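Long-range contacts in leucine aminopeptidase 1 (Caenorhabditis elegans, PDB 2HC9), which catalyses zinc-dependent release of N-terminal amino acids, preferably leucine, from peptides and probably acts as a digestive enzyme: residues A[5-10]-A[147-152]; A[184-189]-A[228-233]; A[376-381]-A[398-403]. The protein carries 1 engineered substitution. All blocks are in the same frame, centred on the assembly; numbering follows the deposited sequence.

Contact 1: residues A[5-10]-A[147-152]; sequences LVRNGI and NIDVVC
Residues Leu-5 to Asn-8 pair in parallel with Asn-147 to Val-150 at the border of the mixed sheet of the N-terminal domain, where strand 3-8 is an outermost strand of that sheet within this chain and 145-151 lies just inside it. Their hydrogen bonds alternate: Leu-5 O accepts from Ile-148 N, Arg-7 N gives to Ile-148 O at 2.8 Å, and Arg-7 O takes Val-150 N. Past the strand, Gly-9 N adds a bent bond to Val-150 O of 2.8 Å. Glycine suits this spot, because at a phi of 105° a side chain would be jammed against the preceding carbonyl oxygen.

On the face of Val-6 and Val-150, branched apolar residues fill the space beneath helices 120-128 and 157-178, with Val-6 CG1 3.8 Å from Val-150 CG2. The face of Arg-7, Asn-147 and Asp-149 is mainly polar, with Leu-5 at its margin. A bend at chi3 (-62°) turns the guanidinium back over the neighbouring strand, where it grips the carboxylate side-on: Arg-7 NE to Asp-149 OD1 at 2.8 Å and Arg-7 NH2 to Asp-149 OD2 at 3.0 Å. Asn-147 lays its amide over one guanidinium face, the planes 19° apart, with OD1 above the centre of the group. At the far end Ile-10 CG1 packs on Val-151 CG2 at 3.6 Å, and a water lies among Asn-8 OD1, Val-150 O and Cys-152 N.

Arg-7 also reaches Ala-12 O through NH1, while Asp-149 OD2 has further partners in His-110 NE2 and Gln-11 N. A buried carboxylate met by an arginine, a histidine and a backbone N-H is probably kept ionised, and the two-point bond from Arg-7 limits the rotation of its guanidinium beneath the Asn-147 amide.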
# COMPACT_ATOMS: atom_id res chain seq x y z
N LEU A 5 -18.01 -45.98 -7.17
CA LEU A 5 -18.78 -46.96 -6.40
C LEU A 5 -17.89 -47.45 -5.28
O LEU A 5 -16.71 -47.74 -5.50
CB LEU A 5 -19.14 -48.18 -7.29
CG LEU A 5 -19.91 -49.30 -6.56
CD1 LEU A 5 -21.31 -48.81 -6.16
CD2 LEU A 5 -20.01 -50.55 -7.46
N VAL A 6 -18.45 -47.53 -4.09
CA VAL A 6 -17.75 -48.06 -2.94
C VAL A 6 -18.30 -49.47 -2.69
O VAL A 6 -19.53 -49.66 -2.62
CB VAL A 6 -17.96 -47.18 -1.68
CG1 VAL A 6 -17.18 -47.77 -0.48
CG2 VAL A 6 -17.53 -45.73 -1.95
N ARG A 7 -17.40 -50.44 -2.59
CA ARG A 7 -17.81 -51.84 -2.34
C ARG A 7 -17.21 -52.40 -1.07
O ARG A 7 -16.11 -52.02 -0.64
CB ARG A 7 -17.41 -52.74 -3.52
CG ARG A 7 -18.03 -52.31 -4.85
CD ARG A 7 -17.72 -53.26 -6.01
NE ARG A 7 -16.30 -53.36 -6.32
CZ ARG A 7 -15.83 -53.87 -7.46
NH1 ARG A 7 -16.68 -54.32 -8.39
NH2 ARG A 7 -14.52 -53.97 -7.68
N ASN A 8 -17.93 -53.36 -0.51
CA ASN A 8 -17.53 -54.04 0.71
C ASN A 8 -16.71 -55.26 0.30
O ASN A 8 -17.29 -56.30 0.01
CB ASN A 8 -18.83 -54.46 1.41
CG ASN A 8 -18.60 -55.14 2.73
OD1 ASN A 8 -17.50 -55.11 3.31
ND2 ASN A 8 -19.67 -55.77 3.24
N GLY A 9 -15.39 -55.12 0.24
CA GLY A 9 -14.49 -56.23 -0.14
C GLY A 9 -13.93 -56.10 -1.55
O GLY A 9 -14.58 -55.52 -2.44
N ILE A 10 -12.73 -56.64 -1.75
CA ILE A 10 -12.07 -56.64 -3.06
C ILE A 10 -12.88 -57.48 -4.05
O ILE A 10 -13.22 -58.64 -3.77
CB ILE A 10 -10.64 -57.19 -2.98
CG1 ILE A 10 -9.75 -56.31 -2.09
CG2 ILE A 10 -10.01 -57.35 -4.40
CD1 ILE A 10 -8.44 -56.98 -1.73
N ASN A 147 -13.82 -47.90 -8.67
CA ASN A 147 -14.27 -48.78 -7.59
C ASN A 147 -13.36 -48.60 -6.38
O ASN A 147 -12.16 -48.86 -6.47
CB ASN A 147 -14.25 -50.24 -8.03
CG ASN A 147 -15.39 -50.57 -8.99
OD1 ASN A 147 -16.55 -50.69 -8.59
ND2 ASN A 147 -15.05 -50.68 -10.25
N ILE A 148 -13.93 -48.15 -5.27
CA ILE A 148 -13.24 -48.15 -3.98
C ILE A 148 -13.66 -49.39 -3.19
O ILE A 148 -14.76 -49.46 -2.63
CB ILE A 148 -13.54 -46.85 -3.15
CG1 ILE A 148 -13.31 -45.59 -4.04
CG2 ILE A 148 -12.70 -46.84 -1.85
CD1 ILE A 148 -13.76 -44.29 -3.41
N ASP A 149 -12.75 -50.36 -3.16
CA ASP A 149 -12.97 -51.62 -2.46
C ASP A 149 -12.38 -51.58 -1.06
O ASP A 149 -11.16 -51.54 -0.86
CB ASP A 149 -12.38 -52.79 -3.27
CG ASP A 149 -13.17 -53.07 -4.54
OD1 ASP A 149 -14.22 -52.40 -4.78
OD2 ASP A 149 -12.74 -53.95 -5.31
N VAL A 150 -13.28 -51.58 -0.08
CA VAL A 150 -12.87 -51.42 1.29
C VAL A 150 -12.68 -52.83 1.86
O VAL A 150 -13.58 -53.67 1.77
CB VAL A 150 -13.94 -50.69 2.11
CG1 VAL A 150 -13.47 -50.54 3.55
CG2 VAL A 150 -14.26 -49.31 1.49
N VAL A 151 -11.50 -53.05 2.43
CA VAL A 151 -11.18 -54.31 3.12
C VAL A 151 -11.29 -54.03 4.62
O VAL A 151 -10.37 -53.47 5.24
CB VAL A 151 -9.76 -54.78 2.78
CG1 VAL A 151 -9.45 -56.10 3.50
CG2 VAL A 151 -9.60 -54.94 1.26
N CYS A 152 -12.44 -54.39 5.17
CA CYS A 152 -12.75 -54.12 6.57
C CYS A 152 -13.84 -55.09 7.00
O CYS A 152 -14.93 -55.09 6.42
CB CYS A 152 -13.23 -52.67 6.75
SG CYS A 152 -13.79 -52.25 8.45
O HOH W 1 -14.81 -55.26 3.43
O HOH W 2 -17.11 -56.74 5.57

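Contact 2: residues A[184-189]-A[228-233]; sequences LTTDAL and PTPPAF
Thr-186, in the first turn of helix 186-199, and Thr-229, in the loop leading to strand 232-238, bring the two backbones nearest, their CA atoms 6.1 Å apart. With OG1 lodged between its own backbone N and carbonyl carbon (chi1 61°), Thr-186 presents its hydroxyl to the loop. Thr-186 OG1 gives its proton to Pro-230 O at 2.6 Å, approaching 34° off the carbonyl plane, and lies 2.7 Å from Thr-229 OG1. A water accepts from Thr-186 N and also meets Thr-229 OG1, at 2.6 Å. Asp-187 leans across the same loop, its OD2 3.6 Å from the Thr-229 methyl CG2. Its OD1 takes a proton from a second water, which gives another to Pro-230 O; the main charge partner of OD1 is Arg-208.

Thr-185 is the N-cap, its OG1 accepting from Ala-188 N at 3.1 Å. The two threonines divide the work: Thr-185 OG1 caps an amide, Thr-186 OG1 reaches the loop. Cap and water together satisfy two amide N-H groups at the helix start. Pro-230 and Pro-231 have no N-H to give, so the loop is joined to the helix start through the Pro-230 carbonyl and the Thr-229 hydroxyl.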
# COMPACT_ATOMS: atom_id res chain seq x y z
N LEU A 184 -22.90 -21.08 -12.77
CA LEU A 184 -23.67 -21.28 -11.52
C LEU A 184 -24.12 -19.94 -10.97
O LEU A 184 -23.55 -19.38 -10.02
CB LEU A 184 -22.91 -22.13 -10.49
CG LEU A 184 -23.81 -22.60 -9.33
CD1 LEU A 184 -24.71 -23.83 -9.72
CD2 LEU A 184 -22.96 -22.95 -8.11
N THR A 185 -25.16 -19.41 -11.59
CA THR A 185 -25.81 -18.18 -11.13
C THR A 185 -26.72 -18.46 -9.93
O THR A 185 -26.91 -19.62 -9.56
CB THR A 185 -26.69 -17.62 -12.27
OG1 THR A 185 -27.66 -18.62 -12.62
CG2 THR A 185 -25.82 -17.27 -13.52
N THR A 186 -27.35 -17.43 -9.36
CA THR A 186 -28.34 -17.70 -8.31
C THR A 186 -29.45 -18.62 -8.83
O THR A 186 -29.86 -19.57 -8.14
CB THR A 186 -29.01 -16.43 -7.73
OG1 THR A 186 -29.71 -15.74 -8.77
CG2 THR A 186 -27.97 -15.49 -7.07
N ASP A 187 -29.92 -18.33 -10.05
CA ASP A 187 -30.96 -19.18 -10.69
C ASP A 187 -30.51 -20.63 -10.81
O ASP A 187 -31.28 -21.57 -10.54
CB ASP A 187 -31.26 -18.65 -12.09
CG ASP A 187 -32.05 -17.32 -12.08
OD1 ASP A 187 -32.56 -16.92 -11.02
OD2 ASP A 187 -32.16 -16.70 -13.15
N ALA A 188 -29.27 -20.83 -11.26
CA ALA A 188 -28.76 -22.18 -11.45
C ALA A 188 -28.62 -22.90 -10.11
O ALA A 188 -28.91 -24.09 -10.02
CB ALA A 188 -27.43 -22.15 -12.15
N LEU A 189 -28.17 -22.20 -9.07
CA LEU A 189 -28.07 -22.84 -7.75
C LEU A 189 -29.45 -23.15 -7.13
O LEU A 189 -29.64 -24.21 -6.50
CB LEU A 189 -27.17 -22.03 -6.78
CG LEU A 189 -26.93 -22.66 -5.39
CD1 LEU A 189 -26.38 -24.11 -5.50
CD2 LEU A 189 -25.95 -21.79 -4.55
N PRO A 228 -26.84 -10.08 -11.20
CA PRO A 228 -27.39 -10.20 -12.55
C PRO A 228 -28.63 -11.09 -12.62
O PRO A 228 -29.41 -10.98 -13.55
CB PRO A 228 -26.22 -10.81 -13.35
CG PRO A 228 -25.46 -11.60 -12.37
CD PRO A 228 -25.56 -10.79 -11.07
N THR A 229 -28.79 -11.98 -11.63
CA THR A 229 -29.99 -12.81 -11.49
C THR A 229 -30.42 -12.66 -10.03
O THR A 229 -29.61 -12.28 -9.18
CB THR A 229 -29.71 -14.29 -11.83
OG1 THR A 229 -28.62 -14.76 -11.02
CG2 THR A 229 -29.31 -14.46 -13.35
N PRO A 230 -31.72 -12.84 -9.74
CA PRO A 230 -32.21 -12.38 -8.44
C PRO A 230 -31.85 -13.24 -7.22
O PRO A 230 -31.51 -14.43 -7.35
CB PRO A 230 -33.72 -12.32 -8.62
CG PRO A 230 -34.02 -13.21 -9.74
CD PRO A 230 -32.80 -13.32 -10.61
N PRO A 231 -31.91 -12.62 -6.03
CA PRO A 231 -31.65 -13.36 -4.80
C PRO A 231 -32.77 -14.40 -4.57
O PRO A 231 -33.88 -14.23 -5.09
CB PRO A 231 -31.69 -12.26 -3.70
CG PRO A 231 -32.57 -11.16 -4.30
CD PRO A 231 -32.20 -11.18 -5.77
N ALA A 232 -32.49 -15.45 -3.80
CA ALA A 232 -33.50 -16.46 -3.46
C ALA A 232 -33.20 -17.03 -2.11
O ALA A 232 -32.05 -17.07 -1.67
CB ALA A 232 -33.52 -17.60 -4.50
N PHE A 233 -34.26 -17.50 -1.46
CA PHE A 233 -34.15 -18.32 -0.28
C PHE A 233 -34.89 -19.64 -0.58
O PHE A 233 -36.06 -19.63 -0.99
CB PHE A 233 -34.85 -17.60 0.87
CG PHE A 233 -34.79 -18.32 2.19
CD1 PHE A 233 -33.56 -18.56 2.83
CD2 PHE A 233 -35.95 -18.71 2.83
CE1 PHE A 233 -33.49 -19.16 4.09
CE2 PHE A 233 -35.91 -19.32 4.08
CZ PHE A 233 -34.69 -19.56 4.71
O HOH W 3 -26.15 -14.93 -10.09
O HOH W 4 -32.90 -16.87 -8.24

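Contact 3: residues A[376-381]-A[398-403]; sequences GAAMTN and DLVAPM
Ala-378 and Val-400 meet on one face of the sheet formed by strands 376-380 and 400-402, while Ala-377 and Ala-401 sit on the other. The first face, which also bears Pro-402, is covered by helix 383-396; the second lies against helix 367-371. At one edge of this pair, strand 452-457 runs antiparallel to 376-380. Val-400 holds CG1 anti to its backbone N (chi1 178°), which brings that methyl to 3.5 Å from Ala-378 CB. The small side chains of Ala-377 and Ala-401 are consistent with close packing of helix 367-371 on their face.

The strands are parallel. Gly-376 N bonds to Leu-399 O at 2.8 Å; Gly-376 O takes Ala-401 N, and Ala-401 O takes Ala-378 N, in nearly straight bonds. Ala-378 O closes the series with Met-403 N at 2.7 Å. Pro-402 suits its place, since the donors in 398-403 that face 376-380 are Ala-401 N and Met-403 N, and the pairing needs no N-H between them. In the conformer given, Met-403 CB lies 3.8 Å from Met-379 CB. Beyond, a water accepts from Thr-380 N and lies 2.9 Å from Met-403 O, while Thr-380 O bonds to Arg-83 of a neighbouring subunit.

Adjacent parallel strands joined through helix 383-396 make a beta-alpha-beta crossover, here extending the mixed sheet of the M17 catalytic domain beyond strand 452-457.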
# COMPACT_ATOMS: atom_id res chain seq x y z
N GLY A 376 -12.61 -26.25 10.16
CA GLY A 376 -13.67 -25.22 10.19
C GLY A 376 -13.68 -24.65 11.61
O GLY A 376 -13.26 -25.32 12.57
N ALA A 377 -14.17 -23.43 11.77
CA ALA A 377 -14.18 -22.78 13.07
C ALA A 377 -15.61 -22.72 13.56
O ALA A 377 -16.46 -22.10 12.93
CB ALA A 377 -13.56 -21.34 12.95
N ALA A 378 -15.89 -23.41 14.67
CA ALA A 378 -17.25 -23.54 15.20
C ALA A 378 -17.49 -22.65 16.42
O ALA A 378 -16.71 -22.69 17.40
CB ALA A 378 -17.53 -24.99 15.60
N MET A 379 -18.55 -21.87 16.37
CA MET A 379 -18.97 -21.06 17.50
C MET A 379 -20.40 -21.42 17.88
O MET A 379 -21.32 -21.33 17.05
CB MET A 379 -18.87 -19.58 17.13
CG MET A 379 -19.04 -18.65 18.34
SD MET A 379 -19.11 -16.92 17.82
CE MET A 379 -20.78 -16.81 17.20
N THR A 380 -20.58 -21.84 19.13
CA THR A 380 -21.89 -22.32 19.58
C THR A 380 -22.20 -21.90 21.03
O THR A 380 -21.29 -21.80 21.86
CB THR A 380 -22.00 -23.87 19.43
OG1 THR A 380 -23.28 -24.31 19.92
CG2 THR A 380 -20.88 -24.61 20.21
N ASN A 381 -23.47 -21.68 21.30
CA ASN A 381 -23.96 -21.44 22.67
C ASN A 381 -24.00 -22.70 23.52
O ASN A 381 -24.24 -22.63 24.73
CB ASN A 381 -25.33 -20.75 22.68
CG ASN A 381 -26.46 -21.65 22.19
OD1 ASN A 381 -26.25 -22.47 21.29
ND2 ASN A 381 -27.64 -21.51 22.78
N ASP A 398 -13.54 -34.03 8.23
CA ASP A 398 -13.90 -32.62 8.00
C ASP A 398 -13.65 -31.94 9.36
O ASP A 398 -14.54 -31.83 10.19
CB ASP A 398 -15.39 -32.49 7.63
CG ASP A 398 -15.69 -32.84 6.16
OD1 ASP A 398 -14.76 -33.18 5.38
OD2 ASP A 398 -16.88 -32.78 5.80
N LEU A 399 -12.40 -31.56 9.61
CA LEU A 399 -11.98 -31.11 10.96
C LEU A 399 -12.68 -29.86 11.41
O LEU A 399 -13.04 -29.00 10.59
CB LEU A 399 -10.46 -30.90 10.98
CG LEU A 399 -9.65 -32.19 10.82
CD1 LEU A 399 -8.16 -31.89 10.65
CD2 LEU A 399 -9.85 -33.04 12.07
N VAL A 400 -12.90 -29.76 12.73
CA VAL A 400 -13.57 -28.59 13.32
C VAL A 400 -12.78 -28.20 14.58
O VAL A 400 -12.36 -29.08 15.37
CB VAL A 400 -15.02 -28.92 13.71
CG1 VAL A 400 -15.69 -27.71 14.37
CG2 VAL A 400 -15.84 -29.38 12.48
N ALA A 401 -12.56 -26.89 14.75
CA ALA A 401 -11.92 -26.33 15.94
C ALA A 401 -12.88 -25.32 16.56
O ALA A 401 -13.71 -24.70 15.86
CB ALA A 401 -10.57 -25.61 15.54
N PRO A 402 -12.80 -25.14 17.89
CA PRO A 402 -13.74 -24.24 18.51
C PRO A 402 -13.31 -22.77 18.48
O PRO A 402 -12.12 -22.46 18.55
CB PRO A 402 -13.77 -24.73 19.98
CG PRO A 402 -12.45 -25.29 20.21
CD PRO A 402 -11.92 -25.80 18.88
N MET A 403 -14.31 -21.90 18.31
CA MET A 403 -14.19 -20.45 18.55
C MET A 403 -14.72 -20.13 19.93
O MET A 403 -15.56 -20.85 20.48
CB MET A 403 -15.05 -19.66 17.53
CG MET A 403 -14.51 -19.66 16.12
SD MET A 403 -14.87 -18.17 15.15
CE MET A 403 -16.31 -18.77 14.25
O HOH W 5 -18.09 -22.19 20.51

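How the contacts relate
Along the chain the three contacts come in series, each closing before the next opens. Contact 1 belongs to the six-stranded sheet of the N-terminal domain, its centre about 38 Å from that of contact 2 and 32 Å from that of contact 3. The other two lie in the catalytic domain, centres about 29 Å apart, and reach the same mixed sheet. The Thr-186 side chain of contact 2 is about 12 Å from a zinc ion, and the Met-379 side chain of contact 3 about 10 Å from that of Arg-338, a predicted active-site residue. Contact 1 thus joins strands within the N-terminal domain, while contacts 2 and 3 tie elements to different parts of the catalytic-domain sheet.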